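Beta-glucoside phosphorylase BglX (Unidentified, PDB 5VQE) probably cleaves beta-glucosides by phosphorolysis, transferring glucose to phosphate, as a member of glycoside hydrolase family 3. Local coordinates at residues A[280-285]-A[347-352]; A[11-16]-A[353-358]; A[506-511]-A[521-526]. All blocks are in the same frame, centred on the assembly; numbering follows the deposited sequence.

Contact 1 (A[280-285]-A[347-352])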
ATOM      1  N   HIS A 280      23.500   6.488   4.735  1.00 14.68           N
ATOM      2  CA  HIS A 280      24.305   5.461   4.078  1.00 16.98           C
ATOM      3  C   HIS A 280      23.437   4.315   3.554  1.00 16.51           C
ATOM      4  O   HIS A 280      23.814   3.142   3.621  1.00 16.36           O
ATOM      5  CB  HIS A 280      25.383   4.943   5.024  1.00 21.51           C
ATOM      6  CG  HIS A 280      26.180   6.037   5.662  1.00 18.40           C
ATOM      7  ND1 HIS A 280      27.119   6.772   4.972  1.00 30.77           N
ATOM      8  CD2 HIS A 280      26.144   6.554   6.913  1.00 28.63           C
ATOM      9  CE1 HIS A 280      27.644   7.680   5.777  1.00 32.69           C
ATOM     10  NE2 HIS A 280      27.066   7.570   6.959  1.00 28.47           N
ATOM     11  N   PHE A 281      22.264   4.652   3.020  1.00 14.50           N
ATOM     12  CA  PHE A 281      21.463   3.648   2.336  1.00 12.24           C
ATOM     13  C   PHE A 281      22.196   3.214   1.078  1.00 14.62           C
ATOM     14  O   PHE A 281      22.641   4.051   0.284  1.00 13.26           O
ATOM     15  CB  PHE A 281      20.078   4.184   1.986  1.00 15.10           C
ATOM     16  CG  PHE A 281      19.223   3.194   1.231  1.00 12.78           C
ATOM     17  CD1 PHE A 281      18.941   1.956   1.770  1.00 13.39           C
ATOM     18  CD2 PHE A 281      18.707   3.508  -0.015  1.00 13.29           C
ATOM     19  CE1 PHE A 281      18.157   1.041   1.081  1.00 12.86           C
ATOM     20  CE2 PHE A 281      17.923   2.592  -0.713  1.00 11.92           C
ATOM     21  CZ  PHE A 281      17.653   1.359  -0.158  1.00 12.95           C
ATOM     22  N   ASN A 282      22.342   1.904   0.908  1.00 14.93           N
ATOM     23  CA  ASN A 282      23.146   1.357  -0.174  1.00 12.72           C
ATOM     24  C   ASN A 282      22.319   0.566  -1.176  1.00 13.14           C
ATOM     25  O   ASN A 282      22.878   0.070  -2.161  1.00 12.77           O
ATOM     26  CB  ASN A 282      24.263   0.473   0.405  1.00  9.71           C
ATOM     27  CG  ASN A 282      25.230  -0.023  -0.649  1.00 14.49           C
ATOM     28  OD1 ASN A 282      25.719   0.748  -1.472  1.00 16.49           O
ATOM     29  ND2 ASN A 282      25.505  -1.323  -0.635  1.00 13.14           N
ATOM     30  N   GLY A 283      21.005   0.459  -0.970  1.00 14.36           N
ATOM     31  CA  GLY A 283      20.139  -0.306  -1.845  1.00 12.23           C
ATOM     32  C   GLY A 283      19.628   0.500  -3.027  1.00  9.87           C
ATOM     33  O   GLY A 283      20.096   1.597  -3.327  1.00 12.80           O
ATOM     34  N   LEU A 284      18.629  -0.067  -3.697  1.00 10.77           N
ATOM     35  CA  LEU A 284      18.062   0.513  -4.909  1.00 14.01           C
ATOM     36  C   LEU A 284      17.012   1.564  -4.565  1.00 14.06           C
ATOM     37  O   LEU A 284      16.116   1.317  -3.750  1.00 12.95           O
ATOM     38  CB  LEU A 284      17.439  -0.594  -5.763  1.00 11.04           C
ATOM     39  CG  LEU A 284      17.072  -0.335  -7.234  1.00 15.17           C
ATOM     40  CD1 LEU A 284      16.649  -1.621  -7.889  1.00 20.37           C
ATOM     41  CD2 LEU A 284      15.923   0.646  -7.394  1.00 22.92           C
ATOM     42  N   ILE A 285      17.097   2.723  -5.211  1.00 11.31           N
ATOM     43  CA  ILE A 285      16.102   3.783  -5.069  1.00 11.62           C
ATOM     44  C   ILE A 285      15.274   3.831  -6.348  1.00 11.15           C
ATOM     45  O   ILE A 285      15.822   3.990  -7.445  1.00 11.81           O
ATOM     46  CB  ILE A 285      16.753   5.150  -4.801  1.00  9.57           C
ATOM     47  CG1 ILE A 285      17.521   5.150  -3.483  1.00 12.28           C
ATOM     48  CG2 ILE A 285      15.692   6.244  -4.780  1.00  8.62           C
ATOM     49  CD1 ILE A 285      18.351   6.398  -3.259  1.00 14.87           C
ATOM     50  N   VAL A 347      22.529   1.749 -13.228  1.00 13.75           N
ATOM     51  CA  VAL A 347      22.352   0.436 -13.838  1.00 10.75           C
ATOM     52  C   VAL A 347      23.095  -0.631 -13.053  1.00 12.45           C
ATOM     53  O   VAL A 347      22.632  -1.772 -12.956  1.00 14.17           O
ATOM     54  CB  VAL A 347      22.801   0.476 -15.310  1.00 13.11           C
ATOM     55  CG1 VAL A 347      22.809  -0.916 -15.907  1.00 15.12           C
ATOM     56  CG2 VAL A 347      21.879   1.375 -16.092  1.00 13.36           C
ATOM     57  N   ALA A 348      24.248  -0.292 -12.476  1.00 10.51           N
ATOM     58  CA  ALA A 348      24.962  -1.263 -11.657  1.00 12.83           C
ATOM     59  C   ALA A 348      24.111  -1.712 -10.475  1.00 13.48           C
ATOM     60  O   ALA A 348      24.104  -2.895 -10.119  1.00 11.29           O
ATOM     61  CB  ALA A 348      26.284  -0.679 -11.169  1.00 12.73           C
ATOM     62  N   ARG A 349      23.386  -0.781  -9.850  1.00 10.65           N
ATOM     63  CA  ARG A 349      22.556  -1.157  -8.713  1.00 10.06           C
ATOM     64  C   ARG A 349      21.325  -1.941  -9.153  1.00 11.76           C
ATOM     65  O   ARG A 349      20.828  -2.782  -8.396  1.00 10.85           O
ATOM     66  CB  ARG A 349      22.148   0.087  -7.920  1.00 13.76           C
ATOM     67  CG  ARG A 349      23.150   0.478  -6.850  1.00 12.44           C
ATOM     68  CD  ARG A 349      22.535   1.416  -5.833  1.00 14.13           C
ATOM     69  NE  ARG A 349      23.400   1.620  -4.669  1.00 14.98           N
ATOM     70  CZ  ARG A 349      24.239   2.645  -4.512  1.00 16.18           C
ATOM     71  NH1 ARG A 349      24.358   3.576  -5.443  1.00 14.77           N
ATOM     72  NH2 ARG A 349      24.969   2.737  -3.413  1.00 13.05           N
ATOM     73  N   ILE A 350      20.829  -1.688 -10.364  1.00 10.65           N
ATOM     74  CA  ILE A 350      19.721  -2.470 -10.910  1.00 11.09           C
ATOM     75  C   ILE A 350      20.173  -3.893 -11.209  1.00 13.59           C
ATOM     76  O   ILE A 350      19.560  -4.872 -10.770  1.00 11.17           O
ATOM     77  CB  ILE A 350      19.171  -1.789 -12.176  1.00 10.80           C
ATOM     78  CG1 ILE A 350      18.617  -0.405 -11.831  1.00 11.01           C
ATOM     79  CG2 ILE A 350      18.115  -2.656 -12.829  1.00 11.25           C
ATOM     80  CD1 ILE A 350      18.311   0.442 -13.029  1.00 10.87           C
ATOM     81  N   LEU A 351      21.243  -4.026 -11.986  1.00 10.98           N
ATOM     82  CA  LEU A 351      21.773  -5.345 -12.291  1.00 13.16           C
ATOM     83  C   LEU A 351      22.184  -6.086 -11.032  1.00 12.08           C
ATOM     84  O   LEU A 351      22.046  -7.310 -10.965  1.00 15.56           O
ATOM     85  CB  LEU A 351      22.960  -5.211 -13.233  1.00 12.96           C
ATOM     86  CG  LEU A 351      22.626  -4.685 -14.619  1.00 13.26           C
ATOM     87  CD1 LEU A 351      23.907  -4.359 -15.372  1.00 16.24           C
ATOM     88  CD2 LEU A 351      21.803  -5.699 -15.368  1.00 16.19           C
ATOM     89  N   GLY A 352      22.678  -5.367 -10.024  1.00 11.81           N
ATOM     90  CA  GLY A 352      23.089  -6.028  -8.798  1.00 13.01           C
ATOM     91  C   GLY A 352      21.935  -6.693  -8.072  1.00 10.80           C
ATOM     92  O   GLY A 352      22.106  -7.741  -7.444  1.00 12.73           O
TER

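Contact 2 (A[11-16]-A[353-358])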
ATOM      1  N   TYR A  11      23.217  -5.849  -0.780  1.00 15.59           N
ATOM      2  CA  TYR A  11      23.559  -6.680  -1.934  1.00 16.42           C
ATOM      3  C   TYR A  11      24.281  -7.961  -1.517  1.00 15.71           C
ATOM      4  O   TYR A  11      23.796  -9.064  -1.776  1.00 17.30           O
ATOM      5  CB  TYR A  11      24.415  -5.878  -2.924  1.00 13.51           C
ATOM      6  CG  TYR A  11      23.623  -4.865  -3.720  1.00 12.01           C
ATOM      7  CD1 TYR A  11      22.941  -5.237  -4.876  1.00 12.58           C
ATOM      8  CD2 TYR A  11      23.541  -3.538  -3.309  1.00 14.41           C
ATOM      9  CE1 TYR A  11      22.215  -4.326  -5.592  1.00 10.34           C
ATOM     10  CE2 TYR A  11      22.811  -2.621  -4.019  1.00 12.71           C
ATOM     11  CZ  TYR A  11      22.147  -3.015  -5.157  1.00 10.25           C
ATOM     12  OH  TYR A  11      21.416  -2.085  -5.859  1.00 10.76           O
ATOM     13  N   ASN A  12      25.451  -7.829  -0.889  1.00 18.12           N
ATOM     14  CA  ASN A  12      26.204  -8.982  -0.392  1.00 19.22           C
ATOM     15  C   ASN A  12      26.540  -9.959  -1.516  1.00 19.31           C
ATOM     16  O   ASN A  12      26.458 -11.178  -1.341  1.00 19.16           O
ATOM     17  CB  ASN A  12      25.437  -9.713   0.716  1.00 21.19           C
ATOM     18  CG  ASN A  12      24.959  -8.785   1.818  1.00 24.21           C
ATOM     19  OD1 ASN A  12      23.757  -8.674   2.076  1.00 32.82           O
ATOM     20  ND2 ASN A  12      25.891  -8.121   2.474  1.00 20.75           N
ATOM     21  N   LEU A  13      26.922  -9.433  -2.679  1.00 18.51           N
ATOM     22  CA  LEU A  13      27.194 -10.293  -3.820  1.00 15.73           C
ATOM     23  C   LEU A  13      28.576 -10.924  -3.710  1.00 18.58           C
ATOM     24  O   LEU A  13      29.487 -10.387  -3.072  1.00 15.78           O
ATOM     25  CB  LEU A  13      27.086  -9.521  -5.131  1.00 14.74           C
ATOM     26  CG  LEU A  13      25.716  -8.914  -5.450  1.00 14.40           C
ATOM     27  CD1 LEU A  13      25.736  -8.235  -6.788  1.00 14.30           C
ATOM     28  CD2 LEU A  13      24.608  -9.955  -5.438  1.00 16.29           C
ATOM     29  N   SER A  14      28.714 -12.083  -4.341  1.00 18.67           N
ATOM     30  CA  SER A  14      29.987 -12.774  -4.426  1.00 22.21           C
ATOM     31  C   SER A  14      30.849 -12.171  -5.531  1.00 24.18           C
ATOM     32  O   SER A  14      30.383 -11.398  -6.375  1.00 20.11           O
ATOM     33  CB  SER A  14      29.768 -14.258  -4.700  1.00 22.42           C
ATOM     34  OG  SER A  14      29.315 -14.441  -6.033  1.00 23.92           O
ATOM     35  N   LYS A  15      32.131 -12.545  -5.520  1.00 20.83           N
ATOM     36  CA  LYS A  15      33.049 -12.099  -6.566  1.00 24.30           C
ATOM     37  C   LYS A  15      32.494 -12.397  -7.953  1.00 22.07           C
ATOM     38  O   LYS A  15      32.557 -11.552  -8.853  1.00 23.90           O
ATOM     39  CB  LYS A  15      34.411 -12.772  -6.378  1.00 27.05           C
ATOM     40  CG  LYS A  15      35.389 -12.613  -7.543  1.00 28.75           C
ATOM     41  CD  LYS A  15      36.697 -13.362  -7.259  1.00 34.39           C
ATOM     42  CE  LYS A  15      37.555 -13.543  -8.512  1.00 33.29           C
ATOM     43  NZ  LYS A  15      38.866 -14.208  -8.198  1.00 36.10           N
ATOM     44  N   GLU A  16      31.937 -13.594  -8.146  1.00 21.31           N
ATOM     45  CA  GLU A  16      31.466 -13.982  -9.474  1.00 21.06           C
ATOM     46  C   GLU A  16      30.206 -13.215  -9.870  1.00 22.76           C
ATOM     47  O   GLU A  16      30.016 -12.894 -11.051  1.00 22.09           O
ATOM     48  CB  GLU A  16      31.218 -15.489  -9.515  1.00 22.13           C
ATOM     49  CG  GLU A  16      30.551 -15.963 -10.782  1.00 25.10           C
ATOM     50  N   MET A 353      20.745  -6.091  -8.131  1.00 11.08           N
ATOM     51  CA  MET A 353      19.600  -6.733  -7.494  1.00 10.48           C
ATOM     52  C   MET A 353      19.148  -7.945  -8.297  1.00 12.84           C
ATOM     53  O   MET A 353      18.683  -8.935  -7.720  1.00 13.25           O
ATOM     54  CB  MET A 353      18.454  -5.731  -7.313  1.00 11.29           C
ATOM     55  CG  MET A 353      18.640  -4.813  -6.102  1.00 14.45           C
ATOM     56  SD  MET A 353      18.546  -5.725  -4.547  1.00 14.01           S
ATOM     57  CE  MET A 353      19.380  -4.633  -3.380  1.00 13.38           C
ATOM     58  N   LYS A 354      19.286  -7.883  -9.624  1.00 11.73           N
ATOM     59  CA  LYS A 354      18.982  -9.037 -10.458  1.00 10.84           C
ATOM     60  C   LYS A 354      19.941 -10.183 -10.167  1.00 13.84           C
ATOM     61  O   LYS A 354      19.526 -11.345 -10.092  1.00 13.21           O
ATOM     62  CB  LYS A 354      19.026  -8.619 -11.927  1.00 14.48           C
ATOM     63  CG  LYS A 354      17.916  -7.635 -12.262  1.00 12.84           C
ATOM     64  CD  LYS A 354      17.963  -7.120 -13.689  1.00 10.71           C
ATOM     65  CE  LYS A 354      16.866  -6.087 -13.913  1.00 10.55           C
ATOM     66  NZ  LYS A 354      16.593  -5.753 -15.337  1.00 11.85           N
ATOM     67  N   ALA A 355      21.222  -9.865  -9.952  1.00 12.58           N
ATOM     68  CA  ALA A 355      22.187 -10.884  -9.556  1.00 13.84           C
ATOM     69  C   ALA A 355      21.913 -11.389  -8.146  1.00 15.21           C
ATOM     70  O   ALA A 355      22.067 -12.584  -7.871  1.00 13.44           O
ATOM     71  CB  ALA A 355      23.605 -10.329  -9.654  1.00 16.18           C
ATOM     72  N   LYS A 356      21.496 -10.500  -7.238  1.00 14.58           N
ATOM     73  CA  LYS A 356      21.173 -10.933  -5.879  1.00 14.64           C
ATOM     74  C   LYS A 356      20.084 -11.996  -5.896  1.00 15.55           C
ATOM     75  O   LYS A 356      20.144 -12.976  -5.145  1.00 14.02           O
ATOM     76  CB  LYS A 356      20.742  -9.725  -5.040  1.00 14.44           C
ATOM     77  CG  LYS A 356      20.403 -10.013  -3.575  1.00 15.99           C
ATOM     78  CD  LYS A 356      19.817  -8.761  -2.908  1.00 17.05           C
ATOM     79  CE  LYS A 356      19.181  -9.070  -1.558  1.00 18.02           C
ATOM     80  NZ  LYS A 356      20.192  -9.453  -0.561  1.00 16.60           N
ATOM     81  N   LEU A 357      19.075 -11.807  -6.743  1.00 15.07           N
ATOM     82  CA  LEU A 357      17.989 -12.759  -6.920  1.00 16.38           C
ATOM     83  C   LEU A 357      18.398 -13.986  -7.724  1.00 18.12           C
ATOM     84  O   LEU A 357      17.604 -14.927  -7.832  1.00 16.22           O
ATOM     85  CB  LEU A 357      16.818 -12.065  -7.620  1.00 15.01           C
ATOM     86  CG  LEU A 357      16.039 -11.033  -6.805  1.00 15.10           C
ATOM     87  CD1 LEU A 357      15.156 -10.206  -7.710  1.00 15.28           C
ATOM     88  CD2 LEU A 357      15.199 -11.718  -5.729  1.00 18.11           C
ATOM     89  N   ARG A 358      19.599 -13.983  -8.302  1.00 16.92           N
ATOM     90  CA  ARG A 358      20.081 -15.067  -9.156  1.00 18.42           C
ATOM     91  C   ARG A 358      19.159 -15.287 -10.351  1.00 20.35           C
ATOM     92  O   ARG A 358      18.914 -16.420 -10.765  1.00 21.90           O
ATOM     93  CB  ARG A 358      20.254 -16.362  -8.359  1.00 22.04           C
ATOM     94  CG  ARG A 358      20.902 -16.150  -7.012  1.00 24.75           C
ATOM     95  CD  ARG A 358      21.727 -17.354  -6.595  1.00 31.65           C
ATOM     96  NE  ARG A 358      23.051 -17.339  -7.217  1.00 38.23           N
ATOM     97  CZ  ARG A 358      24.194 -17.079  -6.584  1.00 33.77           C
ATOM     98  NH1 ARG A 358      24.216 -16.812  -5.286  1.00 38.26           N
ATOM     99  NH2 ARG A 358      25.333 -17.093  -7.261  1.00 34.17           N
TER
HETATM  100  O   HOH W   1      28.473 -16.930  -6.479  1.00 29.97           O

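Contact 3 (A[506-511]-A[521-526])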
ATOM      1  N   THR A 506     -28.205   2.550  18.140  1.00 14.32           N
ATOM      2  CA  THR A 506     -27.439   2.586  16.901  1.00 12.98           C
ATOM      3  C   THR A 506     -26.025   2.071  17.149  1.00 14.25           C
ATOM      4  O   THR A 506     -25.342   2.524  18.076  1.00 14.94           O
ATOM      5  CB  THR A 506     -27.407   4.009  16.324  1.00 20.59           C
ATOM      6  OG1 THR A 506     -28.742   4.433  16.031  1.00 17.04           O
ATOM      7  CG2 THR A 506     -26.596   4.067  15.042  1.00 18.94           C
ATOM      8  N   LEU A 507     -25.599   1.127  16.314  1.00 15.14           N
ATOM      9  CA  LEU A 507     -24.267   0.537  16.362  1.00 18.24           C
ATOM     10  C   LEU A 507     -23.548   0.855  15.060  1.00 12.28           C
ATOM     11  O   LEU A 507     -24.118   0.674  13.980  1.00 13.64           O
ATOM     12  CB  LEU A 507     -24.372  -0.978  16.566  1.00 17.17           C
ATOM     13  CG  LEU A 507     -23.117  -1.832  16.373  1.00 17.75           C
ATOM     14  CD1 LEU A 507     -22.110  -1.529  17.460  1.00 16.43           C
ATOM     15  CD2 LEU A 507     -23.502  -3.307  16.384  1.00 17.55           C
ATOM     16  N   PHE A 508     -22.303   1.329  15.156  1.00 14.34           N
ATOM     17  CA  PHE A 508     -21.532   1.758  13.988  1.00 13.60           C
ATOM     18  C   PHE A 508     -20.282   0.894  13.855  1.00 13.17           C
ATOM     19  O   PHE A 508     -19.475   0.822  14.785  1.00 14.86           O
ATOM     20  CB  PHE A 508     -21.146   3.239  14.085  1.00 14.34           C
ATOM     21  CG  PHE A 508     -20.673   3.819  12.782  1.00 17.34           C
ATOM     22  CD1 PHE A 508     -19.391   3.573  12.321  1.00 19.36           C
ATOM     23  CD2 PHE A 508     -21.520   4.592  12.006  1.00 17.52           C
ATOM     24  CE1 PHE A 508     -18.966   4.096  11.112  1.00 17.45           C
ATOM     25  CE2 PHE A 508     -21.096   5.113  10.805  1.00 19.90           C
ATOM     26  CZ  PHE A 508     -19.821   4.865  10.359  1.00 17.61           C
ATOM     27  N   LEU A 509     -20.136   0.240  12.703  1.00 13.60           N
ATOM     28  CA  LEU A 509     -18.997  -0.613  12.388  1.00 12.32           C
ATOM     29  C   LEU A 509     -18.243  -0.017  11.208  1.00 14.59           C
ATOM     30  O   LEU A 509     -18.812   0.129  10.120  1.00 15.59           O
ATOM     31  CB  LEU A 509     -19.455  -2.029  12.035  1.00 14.57           C
ATOM     32  CG  LEU A 509     -20.458  -2.712  12.965  1.00 15.94           C
ATOM     33  CD1 LEU A 509     -20.927  -4.015  12.338  1.00 15.63           C
ATOM     34  CD2 LEU A 509     -19.851  -2.956  14.333  1.00 18.11           C
ATOM     35  N   SER A 510     -16.968   0.299  11.405  1.00 13.16           N
ATOM     36  CA  SER A 510     -16.089   0.665  10.300  1.00 12.92           C
ATOM     37  C   SER A 510     -15.239  -0.534   9.907  1.00 13.51           C
ATOM     38  O   SER A 510     -14.555  -1.120  10.754  1.00 14.26           O
ATOM     39  CB  SER A 510     -15.169   1.828  10.657  1.00 15.57           C
ATOM     40  OG  SER A 510     -14.289   2.067   9.566  1.00 16.22           O
ATOM     41  N   PHE A 511     -15.272  -0.881   8.621  1.00 14.38           N
ATOM     42  CA  PHE A 511     -14.414  -1.917   8.065  1.00 14.25           C
ATOM     43  C   PHE A 511     -13.259  -1.327   7.258  1.00 14.88           C
ATOM     44  O   PHE A 511     -12.653  -2.023   6.435  1.00 14.17           O
ATOM     45  CB  PHE A 511     -15.245  -2.884   7.222  1.00 13.77           C
ATOM     46  CG  PHE A 511     -16.141  -3.791   8.044  1.00 17.33           C
ATOM     47  CD1 PHE A 511     -17.370  -3.343   8.515  1.00 16.41           C
ATOM     48  CD2 PHE A 511     -15.747  -5.087   8.349  1.00 16.54           C
ATOM     49  CE1 PHE A 511     -18.195  -4.175   9.271  1.00 20.01           C
ATOM     50  CE2 PHE A 511     -16.565  -5.921   9.102  1.00 16.67           C
ATOM     51  CZ  PHE A 511     -17.795  -5.458   9.563  1.00 17.12           C
ATOM     52  N   PRO A 521     -19.899  11.423  15.620  1.00 24.08           N
ATOM     53  CA  PRO A 521     -19.529  11.485  17.042  1.00 21.18           C
ATOM     54  C   PRO A 521     -20.676  11.183  17.986  1.00 23.74           C
ATOM     55  O   PRO A 521     -20.422  10.835  19.144  1.00 22.22           O
ATOM     56  CB  PRO A 521     -19.037  12.928  17.209  1.00 22.27           C
ATOM     57  CG  PRO A 521     -19.785  13.685  16.171  1.00 22.36           C
ATOM     58  CD  PRO A 521     -19.876  12.754  14.990  1.00 27.94           C
ATOM     59  N   MET A 522     -21.926  11.307  17.529  1.00 21.64           N
ATOM     60  CA  MET A 522     -23.088  11.007  18.360  1.00 21.11           C
ATOM     61  C   MET A 522     -23.234   9.520  18.663  1.00 18.99           C
ATOM     62  O   MET A 522     -23.985   9.156  19.576  1.00 16.54           O
ATOM     63  CB  MET A 522     -24.358  11.517  17.670  1.00 21.31           C
ATOM     64  CG  MET A 522     -24.802  10.718  16.425  1.00 19.91           C
ATOM     65  SD  MET A 522     -23.763  10.929  14.963  1.00 21.32           S
ATOM     66  CE  MET A 522     -24.284  12.538  14.378  1.00 17.20           C
ATOM     67  N   VAL A 523     -22.551   8.659  17.909  1.00 20.05           N
ATOM     68  CA  VAL A 523     -22.708   7.217  18.054  1.00 18.26           C
ATOM     69  C   VAL A 523     -22.123   6.779  19.387  1.00 15.86           C
ATOM     70  O   VAL A 523     -21.035   7.220  19.784  1.00 17.51           O
ATOM     71  CB  VAL A 523     -22.039   6.499  16.867  1.00 18.25           C
ATOM     72  CG1 VAL A 523     -21.766   5.044  17.170  1.00 23.12           C
ATOM     73  CG2 VAL A 523     -22.925   6.609  15.615  1.00 15.03           C
ATOM     74  N   LYS A 524     -22.845   5.899  20.083  1.00 16.62           N
ATOM     75  CA  LYS A 524     -22.472   5.474  21.426  1.00 18.06           C
ATOM     76  C   LYS A 524     -21.713   4.153  21.451  1.00 18.23           C
ATOM     77  O   LYS A 524     -21.031   3.870  22.443  1.00 22.60           O
ATOM     78  CB  LYS A 524     -23.724   5.338  22.311  1.00 20.93           C
ATOM     79  CG  LYS A 524     -24.600   6.591  22.394  1.00 23.77           C
ATOM     80  CD  LYS A 524     -25.711   6.406  23.434  1.00 29.95           C
ATOM     81  CE  LYS A 524     -26.819   7.455  23.326  1.00 37.75           C
ATOM     82  NZ  LYS A 524     -26.302   8.853  23.293  1.00 43.17           N
ATOM     83  N   THR A 525     -21.832   3.337  20.406  1.00 16.18           N
ATOM     84  CA  THR A 525     -21.072   2.096  20.281  1.00 20.35           C
ATOM     85  C   THR A 525     -20.403   2.082  18.913  1.00 16.75           C
ATOM     86  O   THR A 525     -21.082   2.186  17.886  1.00 14.37           O
ATOM     87  CB  THR A 525     -21.972   0.867  20.464  1.00 18.04           C
ATOM     88  OG1 THR A 525     -22.733   1.012  21.669  1.00 20.24           O
ATOM     89  CG2 THR A 525     -21.132  -0.399  20.572  1.00 21.62           C
ATOM     90  N   TYR A 526     -19.077   1.967  18.903  1.00 17.48           N
ATOM     91  CA  TYR A 526     -18.280   2.125  17.691  1.00 15.29           C
ATOM     92  C   TYR A 526     -17.164   1.096  17.700  1.00 13.87           C
ATOM     93  O   TYR A 526     -16.469   0.947  18.708  1.00 16.49           O
ATOM     94  CB  TYR A 526     -17.694   3.540  17.599  1.00 15.26           C
ATOM     95  CG  TYR A 526     -16.860   3.780  16.357  1.00 14.06           C
ATOM     96  CD1 TYR A 526     -17.428   4.299  15.206  1.00 16.17           C
ATOM     97  CD2 TYR A 526     -15.505   3.469  16.333  1.00 16.68           C
ATOM     98  CE1 TYR A 526     -16.670   4.511  14.062  1.00 16.59           C
ATOM     99  CE2 TYR A 526     -14.739   3.681  15.198  1.00 15.32           C
ATOM    100  CZ  TYR A 526     -15.328   4.199  14.064  1.00 16.79           C
ATOM    101  OH  TYR A 526     -14.578   4.407  12.919  1.00 16.98           O
TER
HETATM  102  O   HOH W   2     -25.444   5.176  18.977  1.00 18.82           O

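Contact 1 (A[280-285]-A[347-352])
The guanidinium of Arg-349 meets Asn-282 along one edge. Asn-282 O lies there in the guanidinium plane, and OD1 of the same residue lies near it. Gly-283 O approaches this flat group obliquely. The Asn-282 amide stands nearly upright to the guanidinium, planes 79° apart. The Phe-281 ring has Gly-283 N over the centre of one face. Leu-284 O and Ile-285 CG1 lie at its edge.

Two hydrogen bonds carry the contact. Arg-349 NE donates to Asn-282 O at 3.0 Å, from well above the carbonyl plane. Arg-349 NH2 donates to Asn-282 OD1 at 2.9 Å, with 150° at the hydrogen. The arginine thus grips backbone and side chain of one residue side-on. Its chain is extended from CG to NE, which carries the charge across to the turn. Asn-282 has CG anti to the backbone N (chi1 -174°), placing the amide beside its own carbonyl. Asn-282 ND2 bonds to Ile-5 O and Lys-9 O, so the amide is held at both ends. Leu-284 adds a looser apolar touch, with CD1 4.4 Å from Ile-350 CA.

Arg-276 NH1 bonds to Phe-281 O and Gly-283 O, and its NH2 lies close to Arg-349 NH1. The two arginines divide the turn's carbonyls, which probably offset their like charges in part. The turn joins helix 268-278 to strand 284-287 of the family 3 TIM-barrel domain. That strand leads on to Asp-288 in the sugar pocket and pairs with strand 237-244, while helix 340-356 packs against the turn and helix 15-27.

Contact 2 (A[11-16]-A[353-358])
The Tyr-11 ring meets Met-353 in two ways at once. Met-353 CE sits over one face, 3.7 Å from the ring centroid and 17° off the normal, a CH-pi contact. Met-353 N lies at the ring edge, in plane, 3.4 Å from Tyr-11 CE1. The Met-353 chain bends at chi2 (-67°), which carries the methyl back over the ring. Met-353 SD lies 4.7 Å from the Tyr-11 ring centroid, oblique to the ring, a Met-aromatic contact. Tyr-11 OH bonds to Arg-349 O, one turn back in the same helix.

This is the C-terminal end of helix 340-356, closed at Arg-358 by a Schellman motif. Residues 11-16 run past it into helix 15-27, with Ser-14 as N-cap. An alanine in place of Tyr-11 would remove the ring and hydroxyl, probably leaving a gap under Met-353 CE and Arg-349 O without this partner.

Leu-13 packs on the last turn of helix 340-356. Its CD2 rests 3.6 Å from Lys-356 CA, and its CD1 is 4.1 Å from Ala-355 CB. Lys-356 NZ bonds to Pro-10 O. Farther out, a water lies 2.7 Å from Ser-14 OG and accepts from Arg-358 NH2.

Contact 3 (A[506-511]-A[521-526])
Strands 506-510 and 525-528 are parallel neighbours in the six-stranded mixed sheet of the C-terminal part of the chain. Phe-508 pairs with Tyr-526. Phe-508 N donates to Thr-525 O at 3.1 Å, with 162° at the hydrogen. Tyr-526 CA makes a CA-H...O contact to Phe-508 O at 3.4 Å.

The two aromatic side chains run out alongside each other, since both have CG anti to the backbone N. Their planes are nearly parallel, 12° apart, but slid so that the rings barely overlap. Phe-508 CD1 touches Tyr-526 CE1 at 3.4 Å. Val-523 CG1 packs on Phe-508 CB at 3.6 Å, while Ser-510 CB lies 3.5 Å from Tyr-526 OH. The other sheet face carries Leu-507 and Thr-525. Leu-507 CD1 presses tightly on Thr-525 CG2, 3.5 Å away. Thr-525 OG1 is hydrogen-bonded to Gln-399 OE1. Just ahead of strand 525-528, Lys-524 N donates to a water that in turn donates to Thr-506 O.

Phe-508 also bonds through its backbone to Ile-527, whereas Leu-507 and Leu-509 bond to strand 469-475. Backbone bonds set the register at Phe-508 and Tyr-526, and side-chain packing adds to them. No charged side chain bonds across, which fits a buried sheet.

All three contacts are largely buried, though contact 2 reaches partly exposed Lys-356 at its border. Contacts 1 and 2 share helix 340-356 and join directly, since Tyr-11 of contact 2 also packs its ring on Asn-282 O of contact 1. Their centres are about 11 Å apart. Together they tie residues 11-16 and the turn at 280-285 to one helix. Contact 1 does this with a charged group on a carbonyl and an amide, contact 2 mainly with apolar packing. Contact 3 lies across the chain's centre, about 48 Å from contact 1 between centres. It joins two strands, so a backbone bond replaces the side-chain grip.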